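Local coordinates for protein acyl-CoA dehydrogenase (Mycobacterium thermoresistibile, PDB 3NF4) that binds flavin-adenine dinucleotide and, as an acyl-CoA dehydrogenase, probably uses it to oxidise acyl-CoA thioesters to their enoyl-CoA products, at residues A[135-140]-A[162-167]; A[177-182]-A[189-194]; A[252-257]-A[326-331]; A[294-299]-A[336-341]. All blocks are in the same frame, centred on the assembly; numbering follows the deposited sequence.

Interaction 1: residues A[135-140]-A[162-167]. With FAD (flavin-adenine dinucleotide), chain C.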
# COMPACT_ATOMS: atom_id res chain seq x y z
N LEU A 135 2.99 -4.69 33.86
CA LEU A 135 4.09 -3.78 33.60
C LEU A 135 3.62 -2.35 33.29
O LEU A 135 4.14 -1.39 33.86
CB LEU A 135 5.00 -4.34 32.48
CG LEU A 135 6.23 -3.57 31.98
CD1 LEU A 135 7.45 -3.89 32.81
CD2 LEU A 135 6.55 -3.88 30.52
N SER A 136 2.63 -2.24 32.41
CA SER A 136 2.08 -0.96 31.97
C SER A 136 1.37 -0.12 33.05
O SER A 136 0.70 -0.67 33.93
CB SER A 136 1.13 -1.19 30.79
OG SER A 136 1.77 -1.83 29.71
N GLU A 137 1.51 1.20 32.95
CA GLU A 137 0.78 2.17 33.77
C GLU A 137 0.11 3.18 32.82
O GLU A 137 0.42 3.19 31.63
CB GLU A 137 1.73 2.88 34.78
CG GLU A 137 2.42 1.90 35.73
CD GLU A 137 3.38 2.53 36.75
OE1 GLU A 137 3.27 3.75 37.07
OE2 GLU A 137 4.25 1.77 37.27
N PRO A 138 -0.81 4.03 33.34
CA PRO A 138 -1.47 5.00 32.42
C PRO A 138 -0.49 5.96 31.72
O PRO A 138 -0.66 6.26 30.54
CB PRO A 138 -2.43 5.77 33.34
CG PRO A 138 -2.41 5.04 34.70
CD PRO A 138 -1.15 4.25 34.76
N GLN A 139 0.54 6.41 32.43
CA GLN A 139 1.53 7.34 31.86
C GLN A 139 2.72 6.64 31.15
O GLN A 139 3.70 7.29 30.80
CB GLN A 139 2.01 8.35 32.93
CG GLN A 139 3.09 7.85 33.94
CD GLN A 139 2.66 6.67 34.83
OE1 GLN A 139 1.48 6.51 35.20
NE2 GLN A 139 3.64 5.85 35.21
N ALA A 140 2.60 5.33 30.94
CA ALA A 140 3.72 4.51 30.46
C ALA A 140 3.28 3.14 29.92
O ALA A 140 3.13 2.16 30.68
CB ALA A 140 4.78 4.37 31.58
N GLY A 162 0.87 2.04 44.80
CA GLY A 162 0.58 2.62 43.48
C GLY A 162 -0.40 1.91 42.57
O GLY A 162 -1.13 1.00 42.99
N SER A 163 -0.37 2.32 41.30
CA SER A 163 -1.32 1.91 40.27
C SER A 163 -0.66 1.23 39.06
O SER A 163 0.44 1.64 38.64
CB SER A 163 -2.07 3.16 39.75
OG SER A 163 -3.05 3.62 40.65
N LYS A 164 -1.35 0.24 38.50
CA LYS A 164 -0.98 -0.44 37.23
C LYS A 164 -2.20 -0.55 36.30
O LYS A 164 -3.35 -0.47 36.76
CB LYS A 164 -0.42 -1.84 37.52
CG LYS A 164 0.96 -1.87 38.17
CD LYS A 164 2.01 -1.38 37.18
CE LYS A 164 3.40 -1.84 37.52
NZ LYS A 164 4.48 -1.10 36.81
N SER A 165 -1.99 -0.74 35.00
CA SER A 165 -3.12 -0.80 34.06
C SER A 165 -3.01 -1.85 32.96
O SER A 165 -1.96 -2.47 32.75
CB SER A 165 -3.43 0.57 33.48
OG SER A 165 -2.27 1.14 32.93
N TRP A 166 -4.12 -2.07 32.26
CA TRP A 166 -4.18 -3.01 31.13
C TRP A 166 -3.72 -4.41 31.51
O TRP A 166 -2.92 -4.98 30.83
CB TRP A 166 -3.35 -2.52 29.94
CG TRP A 166 -3.58 -1.06 29.51
CD1 TRP A 166 -2.68 -0.03 29.57
CD2 TRP A 166 -4.78 -0.50 28.94
NE1 TRP A 166 -3.25 1.13 29.11
CE2 TRP A 166 -4.53 0.87 28.72
CE3 TRP A 166 -6.04 -1.03 28.61
CZ2 TRP A 166 -5.50 1.73 28.17
CZ3 TRP A 166 -7.01 -0.17 28.06
CH2 TRP A 166 -6.72 1.20 27.85
N ILE A 167 -4.23 -4.96 32.61
CA ILE A 167 -3.84 -6.31 33.02
C ILE A 167 -4.82 -7.36 32.47
O ILE A 167 -5.94 -7.49 32.96
CB ILE A 167 -3.70 -6.42 34.57
CG1 ILE A 167 -2.69 -5.37 35.09
CG2 ILE A 167 -3.37 -7.87 35.01
CD1 ILE A 167 -2.63 -5.25 36.58
PA FAD C . 1.26 5.25 23.91
O1A FAD C . 2.61 4.82 24.41
O2A FAD C . 0.63 6.44 24.58
O5B FAD C . 1.38 5.59 22.34
C5B FAD C . 0.39 6.30 21.59
C4B FAD C . 0.85 6.44 20.13
O4B FAD C . 2.13 7.10 20.02
C3B FAD C . 1.00 5.07 19.47
O3B FAD C . 0.50 5.15 18.14
C2B FAD C . 2.50 4.84 19.42
O2B FAD C . 2.88 3.93 18.36
C1B FAD C . 3.07 6.27 19.32
N9A FAD C . 4.43 6.28 19.92
C8A FAD C . 4.73 6.11 21.24
N7A FAD C . 6.08 6.14 21.38
C5A FAD C . 6.61 6.33 20.15
C6A FAD C . 7.91 6.45 19.68
N6A FAD C . 8.95 6.37 20.54
N1A FAD C . 8.13 6.65 18.34
C2A FAD C . 7.10 6.73 17.47
N3A FAD C . 5.83 6.60 17.91
C4A FAD C . 5.57 6.41 19.23
N1 FAD C . 0.27 -4.32 29.22
C2 FAD C . 0.90 -5.18 30.08
O2 FAD C . 2.00 -4.87 30.61
N3 FAD C . 0.35 -6.39 30.37
C4 FAD C . -0.83 -6.77 29.81
O4 FAD C . -1.30 -7.90 30.11
C4X FAD C . -1.49 -5.91 28.92
N5 FAD C . -2.68 -6.26 28.37
C5X FAD C . -3.31 -5.40 27.53
C6 FAD C . -4.54 -5.76 26.97
C7 FAD C . -5.21 -4.89 26.11
C7M FAD C . -6.53 -5.32 25.52
C8 FAD C . -4.64 -3.65 25.82
C8M FAD C . -5.27 -2.63 24.91
C9 FAD C . -3.42 -3.29 26.39
C9A FAD C . -2.74 -4.15 27.24
N10 FAD C . -1.54 -3.78 27.78
C10 FAD C . -0.92 -4.64 28.63
C1' FAD C . -0.94 -2.45 27.47
C2' FAD C . -0.36 -2.31 26.03
O2' FAD C . 0.85 -3.09 25.92
C3' FAD C . -0.18 -0.82 25.61
O3' FAD C . -1.49 -0.24 25.49
C4' FAD C . 0.57 -0.54 24.29
O4' FAD C . 1.80 -1.28 24.20
C5' FAD C . 0.88 0.95 23.96
O5' FAD C . 1.04 1.88 25.06
P FAD C . -0.00 3.10 25.27
O1P FAD C . -1.41 2.54 25.24
O2P FAD C . 0.39 3.93 26.46
O3P FAD C . 0.24 3.99 23.93

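Interaction 2: residues A[177-182]-A[189-194]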
# COMPACT_ATOMS: atom_id res chain seq x y z
N THR A 177 2.91 -11.42 37.90
CA THR A 177 4.27 -10.95 37.78
C THR A 177 4.26 -9.42 37.71
O THR A 177 3.80 -8.85 36.72
CB THR A 177 4.96 -11.59 36.55
OG1 THR A 177 5.14 -12.99 36.79
CG2 THR A 177 6.31 -10.98 36.29
N LEU A 178 4.79 -8.77 38.75
CA LEU A 178 4.78 -7.32 38.94
C LEU A 178 6.13 -6.63 38.70
O LEU A 178 7.18 -7.19 39.02
CB LEU A 178 4.32 -7.00 40.37
CG LEU A 178 4.28 -5.55 40.88
CD1 LEU A 178 3.26 -4.66 40.09
CD2 LEU A 178 4.02 -5.52 42.39
N PHE A 179 6.10 -5.40 38.16
CA PHE A 179 7.29 -4.56 38.06
C PHE A 179 7.10 -3.23 38.80
O PHE A 179 6.22 -2.46 38.44
CB PHE A 179 7.67 -4.31 36.59
CG PHE A 179 8.09 -5.57 35.86
CD1 PHE A 179 9.43 -5.97 35.85
CD2 PHE A 179 7.16 -6.35 35.19
CE1 PHE A 179 9.82 -7.15 35.19
CE2 PHE A 179 7.54 -7.52 34.52
CZ PHE A 179 8.88 -7.91 34.52
N ALA A 180 7.89 -2.99 39.85
CA ALA A 180 7.77 -1.74 40.64
C ALA A 180 9.10 -1.05 40.94
O ALA A 180 10.16 -1.67 40.87
CB ALA A 180 7.00 -1.96 41.93
N ARG A 181 9.03 0.25 41.26
CA ARG A 181 10.21 1.10 41.44
C ARG A 181 10.81 1.06 42.85
O ARG A 181 10.13 1.29 43.84
CB ARG A 181 9.89 2.55 41.02
CG ARG A 181 11.12 3.47 41.01
CD ARG A 181 10.91 4.77 40.21
NE ARG A 181 10.85 4.57 38.75
CZ ARG A 181 11.90 4.28 37.97
NH1 ARG A 181 13.12 4.12 38.48
NH2 ARG A 181 11.72 4.14 36.66
N THR A 182 12.11 0.77 42.92
CA THR A 182 12.87 0.70 44.18
C THR A 182 13.87 1.86 44.32
O THR A 182 14.26 2.20 45.44
CB THR A 182 13.61 -0.64 44.33
OG1 THR A 182 14.34 -0.93 43.13
CG2 THR A 182 12.64 -1.78 44.61
N VAL A 189 14.60 -0.50 39.05
CA VAL A 189 13.38 -1.32 38.90
C VAL A 189 13.59 -2.79 39.33
O VAL A 189 14.64 -3.37 39.08
CB VAL A 189 12.83 -1.25 37.42
CG1 VAL A 189 11.52 -2.00 37.28
CG2 VAL A 189 12.64 0.20 36.98
N SER A 190 12.57 -3.38 39.97
CA SER A 190 12.64 -4.77 40.43
C SER A 190 11.37 -5.55 40.08
O SER A 190 10.31 -4.96 39.89
CB SER A 190 12.88 -4.85 41.96
OG SER A 190 14.17 -4.38 42.33
N CYS A 191 11.52 -6.88 40.01
CA CYS A 191 10.45 -7.82 39.70
C CYS A 191 9.93 -8.59 40.95
O CYS A 191 10.71 -8.94 41.84
CB CYS A 191 10.97 -8.80 38.65
SG CYS A 191 9.78 -10.02 38.05
N PHE A 192 8.62 -8.85 41.00
CA PHE A 192 7.95 -9.50 42.15
C PHE A 192 6.92 -10.55 41.75
O PHE A 192 6.13 -10.32 40.83
CB PHE A 192 7.23 -8.46 43.02
CG PHE A 192 8.15 -7.55 43.76
CD1 PHE A 192 8.65 -7.92 45.00
CD2 PHE A 192 8.52 -6.33 43.22
CE1 PHE A 192 9.52 -7.09 45.69
CE2 PHE A 192 9.39 -5.50 43.89
CZ PHE A 192 9.89 -5.87 45.14
N LEU A 193 6.91 -11.68 42.44
CA LEU A 193 5.84 -12.67 42.28
C LEU A 193 4.77 -12.44 43.36
O LEU A 193 5.00 -12.68 44.56
CB LEU A 193 6.37 -14.10 42.27
CG LEU A 193 5.35 -15.24 42.08
CD1 LEU A 193 4.81 -15.30 40.65
CD2 LEU A 193 5.94 -16.59 42.45
N VAL A 194 3.61 -11.96 42.92
CA VAL A 194 2.52 -11.50 43.79
C VAL A 194 1.37 -12.51 43.76
O VAL A 194 0.83 -12.78 42.69
CB VAL A 194 1.98 -10.12 43.32
CG1 VAL A 194 0.77 -9.68 44.14
CG2 VAL A 194 3.08 -9.06 43.35

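Interaction 3: residues A[252-257]-A[326-331]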
# COMPACT_ATOMS: atom_id res chain seq x y z
N LEU A 252 6.61 -13.25 19.40
CA LEU A 252 6.26 -14.50 18.63
C LEU A 252 4.91 -15.13 18.98
O LEU A 252 4.17 -15.54 18.07
CB LEU A 252 7.32 -15.60 18.78
CG LEU A 252 8.71 -15.36 18.22
CD1 LEU A 252 9.56 -16.59 18.50
CD2 LEU A 252 8.67 -15.06 16.71
N GLY A 253 4.61 -15.25 20.27
CA GLY A 253 3.26 -15.58 20.72
C GLY A 253 2.17 -14.86 19.91
O GLY A 253 1.35 -15.50 19.25
N ILE A 254 2.19 -13.52 19.93
CA ILE A 254 1.18 -12.70 19.26
C ILE A 254 1.20 -12.82 17.71
O ILE A 254 0.13 -12.76 17.08
CB ILE A 254 1.30 -11.22 19.70
CG1 ILE A 254 0.95 -11.09 21.18
CG2 ILE A 254 0.43 -10.29 18.83
CD1 ILE A 254 -0.38 -11.71 21.64
N ALA A 255 2.39 -12.97 17.12
CA ALA A 255 2.50 -13.29 15.70
C ALA A 255 1.70 -14.55 15.38
O ALA A 255 0.99 -14.57 14.40
CB ALA A 255 3.95 -13.45 15.27
N ALA A 256 1.79 -15.57 16.24
CA ALA A 256 1.05 -16.83 16.02
C ALA A 256 -0.45 -16.64 16.19
O ALA A 256 -1.23 -17.20 15.40
CB ALA A 256 1.54 -17.94 16.96
N VAL A 257 -0.86 -15.85 17.20
CA VAL A 257 -2.27 -15.53 17.42
C VAL A 257 -2.88 -14.78 16.23
O VAL A 257 -4.00 -15.08 15.82
CB VAL A 257 -2.51 -14.75 18.77
CG1 VAL A 257 -3.95 -14.27 18.89
CG2 VAL A 257 -2.20 -15.68 19.99
N ILE A 326 10.10 -8.46 13.20
CA ILE A 326 9.62 -8.58 11.83
C ILE A 326 8.39 -9.50 11.80
O ILE A 326 7.34 -9.14 11.24
CB ILE A 326 10.78 -9.05 10.90
CG1 ILE A 326 11.78 -7.91 10.70
CG2 ILE A 326 10.28 -9.59 9.58
CD1 ILE A 326 13.05 -8.33 9.92
N ALA A 327 8.47 -10.66 12.45
CA ALA A 327 7.31 -11.57 12.50
C ALA A 327 6.01 -10.93 13.07
O ALA A 327 4.93 -11.08 12.51
CB ALA A 327 7.66 -12.87 13.25
N LYS A 328 6.13 -10.19 14.18
CA LYS A 328 4.98 -9.58 14.85
C LYS A 328 4.35 -8.46 13.99
O LYS A 328 3.14 -8.44 13.79
CB LYS A 328 5.39 -9.09 16.25
CG LYS A 328 4.24 -8.66 17.15
CD LYS A 328 3.89 -7.18 16.95
CE LYS A 328 2.78 -6.76 17.91
NZ LYS A 328 2.08 -5.55 17.45
N LEU A 329 5.18 -7.55 13.47
CA LEU A 329 4.75 -6.51 12.52
C LEU A 329 4.03 -7.08 11.30
O LEU A 329 2.91 -6.65 10.96
CB LEU A 329 5.95 -5.69 12.03
CG LEU A 329 5.66 -4.70 10.89
CD1 LEU A 329 4.93 -3.49 11.43
CD2 LEU A 329 6.92 -4.26 10.23
N THR A 330 4.67 -8.05 10.63
CA THR A 330 4.16 -8.70 9.42
C THR A 330 2.82 -9.40 9.68
O THR A 330 1.83 -9.16 8.99
CB THR A 330 5.23 -9.73 8.93
OG1 THR A 330 6.34 -8.99 8.39
CG2 THR A 330 4.71 -10.72 7.89
N ALA A 331 2.78 -10.24 10.71
CA ALA A 331 1.59 -11.03 11.02
C ALA A 331 0.37 -10.20 11.47
O ALA A 331 -0.79 -10.57 11.16
CB ALA A 331 1.93 -12.09 12.06

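Interaction 4: residues A[294-299]-A[336-341]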
# COMPACT_ATOMS: atom_id res chain seq x y z
N ALA A 294 -7.02 -14.29 -3.54
CA ALA A 294 -5.62 -14.68 -3.81
C ALA A 294 -4.64 -13.87 -2.96
O ALA A 294 -3.73 -14.46 -2.37
CB ALA A 294 -5.26 -14.55 -5.34
N ASP A 295 -4.85 -12.56 -2.87
CA ASP A 295 -3.99 -11.69 -2.02
C ASP A 295 -4.15 -11.97 -0.53
O ASP A 295 -3.17 -11.91 0.19
CB ASP A 295 -4.17 -10.18 -2.32
CG ASP A 295 -3.53 -9.74 -3.67
OD1 ASP A 295 -2.43 -10.22 -4.07
OD2 ASP A 295 -4.14 -8.89 -4.35
N MET A 296 -5.37 -12.31 -0.09
CA MET A 296 -5.60 -12.81 1.27
C MET A 296 -4.82 -14.12 1.59
O MET A 296 -4.20 -14.25 2.67
CB MET A 296 -7.12 -13.01 1.56
CG MET A 296 -7.99 -11.70 1.51
SD MET A 296 -9.82 -11.99 1.41
CE MET A 296 -10.14 -13.06 2.82
N ALA A 297 -4.84 -15.09 0.66
CA ALA A 297 -4.17 -16.38 0.89
C ALA A 297 -2.62 -16.22 0.98
O ALA A 297 -1.98 -16.87 1.82
CB ALA A 297 -4.58 -17.41 -0.17
N ALA A 298 -2.06 -15.38 0.11
CA ALA A 298 -0.65 -14.99 0.15
C ALA A 298 -0.22 -14.33 1.49
O ALA A 298 0.85 -14.64 2.06
CB ALA A 298 -0.32 -14.06 -1.01
N ALA A 299 -1.07 -13.44 2.00
CA ALA A 299 -0.79 -12.78 3.27
C ALA A 299 -0.72 -13.76 4.46
O ALA A 299 0.23 -13.69 5.27
CB ALA A 299 -1.81 -11.60 3.54
N MET A 336 -5.07 -7.46 10.04
CA MET A 336 -5.92 -6.29 9.79
C MET A 336 -6.36 -6.24 8.33
O MET A 336 -7.54 -5.98 8.05
CB MET A 336 -5.23 -4.99 10.19
CG MET A 336 -6.18 -3.76 10.23
SD MET A 336 -7.31 -3.91 11.65
CE MET A 336 -8.84 -4.24 10.79
N LYS A 337 -5.46 -6.52 7.40
CA LYS A 337 -5.83 -6.53 5.97
C LYS A 337 -6.76 -7.68 5.55
O LYS A 337 -7.70 -7.46 4.77
CB LYS A 337 -4.56 -6.53 5.10
CG LYS A 337 -4.80 -6.42 3.60
CD LYS A 337 -3.65 -7.10 2.81
CE LYS A 337 -3.95 -7.15 1.28
NZ LYS A 337 -2.69 -7.30 0.45
N VAL A 338 -6.50 -8.90 6.03
CA VAL A 338 -7.33 -10.08 5.68
C VAL A 338 -8.74 -10.01 6.30
O VAL A 338 -9.72 -10.36 5.65
CB VAL A 338 -6.61 -11.41 6.08
CG1 VAL A 338 -7.51 -12.60 5.99
CG2 VAL A 338 -5.29 -11.62 5.23
N THR A 339 -8.86 -9.54 7.55
CA THR A 339 -10.18 -9.50 8.19
C THR A 339 -11.07 -8.43 7.54
O THR A 339 -12.29 -8.65 7.39
CB THR A 339 -10.10 -9.24 9.71
OG1 THR A 339 -9.25 -8.11 9.96
CG2 THR A 339 -9.55 -10.45 10.47
N THR A 340 -10.46 -7.29 7.16
CA THR A 340 -11.11 -6.18 6.45
C THR A 340 -11.62 -6.56 5.04
O THR A 340 -12.72 -6.16 4.63
CB THR A 340 -10.16 -4.94 6.32
OG1 THR A 340 -9.90 -4.40 7.63
CG2 THR A 340 -10.80 -3.84 5.43
N ASP A 341 -10.80 -7.29 4.29
CA ASP A 341 -11.20 -7.88 3.00
C ASP A 341 -12.19 -9.08 3.13
O ASP A 341 -12.95 -9.34 2.20
CB ASP A 341 -9.94 -8.32 2.22
CG ASP A 341 -9.10 -7.13 1.70
OD1 ASP A 341 -9.60 -6.00 1.58
OD2 ASP A 341 -7.90 -7.33 1.43
O HOH W 1 -1.01 -10.17 -0.13

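Interaction 1: residues A[135-140]-A[162-167]
Residues 135-140 run almost at right angles to strand 162-167, their end-to-end directions 98° apart, and the two come closest at Glu137 and Lys164, whose CA atoms are 4.7 Å apart. The contact belongs to the beta domain of the acyl-CoA dehydrogenase fold and forms part of the flavin pocket; a type I beta turn from Glu137 to Ala140 begins at the crossing point. One backbone bond pins the loop to the strand, Ser165 N giving its hydrogen to Ser136 O at 2.9 Å with an N-H...O angle of 168°. Lys164 supplies the charged part. Its chain bends at chi2 (-68°), which carries the ammonium to Glu137 OE2, a salt bridge of 2.9 Å made on the anti lone pair of the carboxylate. The same NZ donates to Leu135 O at 3.0 Å, from above the carbonyl plane, and also to Phe179 O of strand 175-181. Glu137 is gripped in turn: OE1 accepts a hydrogen bond from Gln139 NE2 at 2.8 Å, and the backbone N atoms of Arg148 and Cys149 donate to OE1 and OE2, so the carboxylate has little freedom to rotate. The start of the loop faces the isoalloxazine. Ser136 N donates to FAD O2 at 3.2 Å, while the bond from Leu135 N to the same oxygen is weak. Trp166 sets the edge of its indole against Ser136 CB, with FAD O3' over one ring face, offset toward the rim. The Ser136 hydroxyl, OG, donates to FAD N1 at 2.9 Å.

Interaction 2: residues A[177-182]-A[189-194]
Val189, Leu178 and Phe192 have the most surface buried in this antiparallel beta hairpin of the middle domain, where strands 177-181 and 189-194 approach to 4.7 Å with N-to-C directions 146° apart. Leu178 and Phe192 form a hydrogen-bonded pair: Leu178 N reaches Phe192 O at 2.9 Å, nearly straight at 177°, and Phe192 N returns a bond to Leu178 O. The Ala180 and Ser190 pair repeats this pattern. On the face shared by Leu178 and Phe192, the Leu178 CD2 branch lies across Val194 CG2 at 3.8 Å. The Phe192 ring meets Tyr158 edge-to-face.

Val189 belongs to the other face, with Arg181, Phe179 and Cys191. Its CG2 sits over one face of the Arg181 guanidinium, 4.1 Å from NH2; Arg181 NE is held by Leu147 O, so the flat group is tied down while apolar contact is made above it. Helix 239-245 packs on this face through Leu240, Ile242 and Ala243. Cys191 turns its sulfur anti to the backbone N (chi1 -177°), and SG approaches the Phe179 ring obliquely, 4.5 Å from the ring centroid.

Interaction 3: residues A[252-257]-A[326-331]
Apolar contacts make up most of this interface, with Ala255 at its centre. Its CB lies 4.3 Å from Ala327 CB and 4.0 Å from Ala331 CB, so a single methyl sits between two alanines one helical turn apart. Leu252 adds a branch from one turn earlier, its CD2 reaching Ala327 CB at 4.2 Å. Although the CB of Leu252 points away from the partner helix, the end of the chain comes back to it.

Side chain against backbone is the second kind of contact. The Ala255 methyl meets Ala327 O at 3.8 Å, and in the reverse direction Ala331 CB touches Ala255 O at 3.5 Å. Small residues therefore permit the close approach of the segment axes, 8.2 Å, and the CA atoms of Ala255 and Lys328 come within 4.5 Å.

No hydrogen bond crosses between the segments. The polar element is Lys328, whose chain bends at chi2 (-88°) and puts CE beside Ile254 CG2, 4.3 Å away. Its buried ammonium is satisfied elsewhere, by Asn374 OD1 and the carbonyl oxygens of Met367 and Gly372. Tyr307 and Ala303 of helix 289-315 pack against Ala255 and Ala331, bringing a third helix to the junction. With the two segments running the same way at 26°, this is tight, alanine-mediated packing of helices 247-274 and 321-346 within the C-terminal helical domain of the acyl-CoA dehydrogenase fold.

Interaction 4: residues A[294-299]-A[336-341]
Met296 reaches Val338 and Asp341 by a chain that leaves with CG anti to its carbonyl carbon (chi1 -63°), runs on nearly straight at chi2, and then bends at chi3 (54°), turning the methyl CE to the side of Val338. Val338 answers with its two branches divided: CG1 faces the methionine methyl, while CG2 is directed at the backbone of 294-299. Met296 CE is 4.1 Å from Val338 CG1, and Met296 SD passes across Asp341 CB at 3.8 Å, touching the aspartate by its methylene. Val338 CG2 meets Met296 O at 3.8 Å and Ala299 CB at 3.9 Å, and so bridges the carbonyl of Met296 and the methyl of Ala299 one turn later. These contacts join two antiparallel helices of the C-terminal helical domain, 289-315 and 321-346, whose segment axes run 150° apart in direction and approach to 9.7 Å, with Met296 inserted between them. Leu266 and Ala269 of helix 247-274 also pack on Met296, placing its side chain among three helices. Toward Asp295 the contact becomes polar and indirect. Lys337, extended along its whole length, brings NZ near Asp295 CB, but the charged ends do not pair, Asp295 OD2 and Lys337 NZ being 5.3 Å apart. Asp295 OD1 forms a salt bridge with Arg378 of the third subunit. A water links the two segments, donating to Asp295 O at 2.8 Å and accepting a weak hydrogen bond from Lys337 NZ at 3.4 Å.

Overall arrangement
Interactions 1 and 2 adjoin in the middle domain, where the bond from Lys164 NZ to Phe179 O joins strand 157-168 to the hairpin. Interactions 3 and 4 share helix 321-346, with centres about 15 Å apart. Interactions 2 and 3 are buried; 1 and 4 are partly so. Chemistry follows place: interaction 1 combines a salt bridge with hydrogen bonds and meets FAD, 2 rests on paired backbone bonds, and 3 and 4 have no direct hydrogen bond between their segments. Interactions 3 and 4 reach the third subunit, and 4 also touches the second, as 1 does. Interactions 2 and 4 lie on opposite sides of the chain's centre, about 40 Å apart between centres.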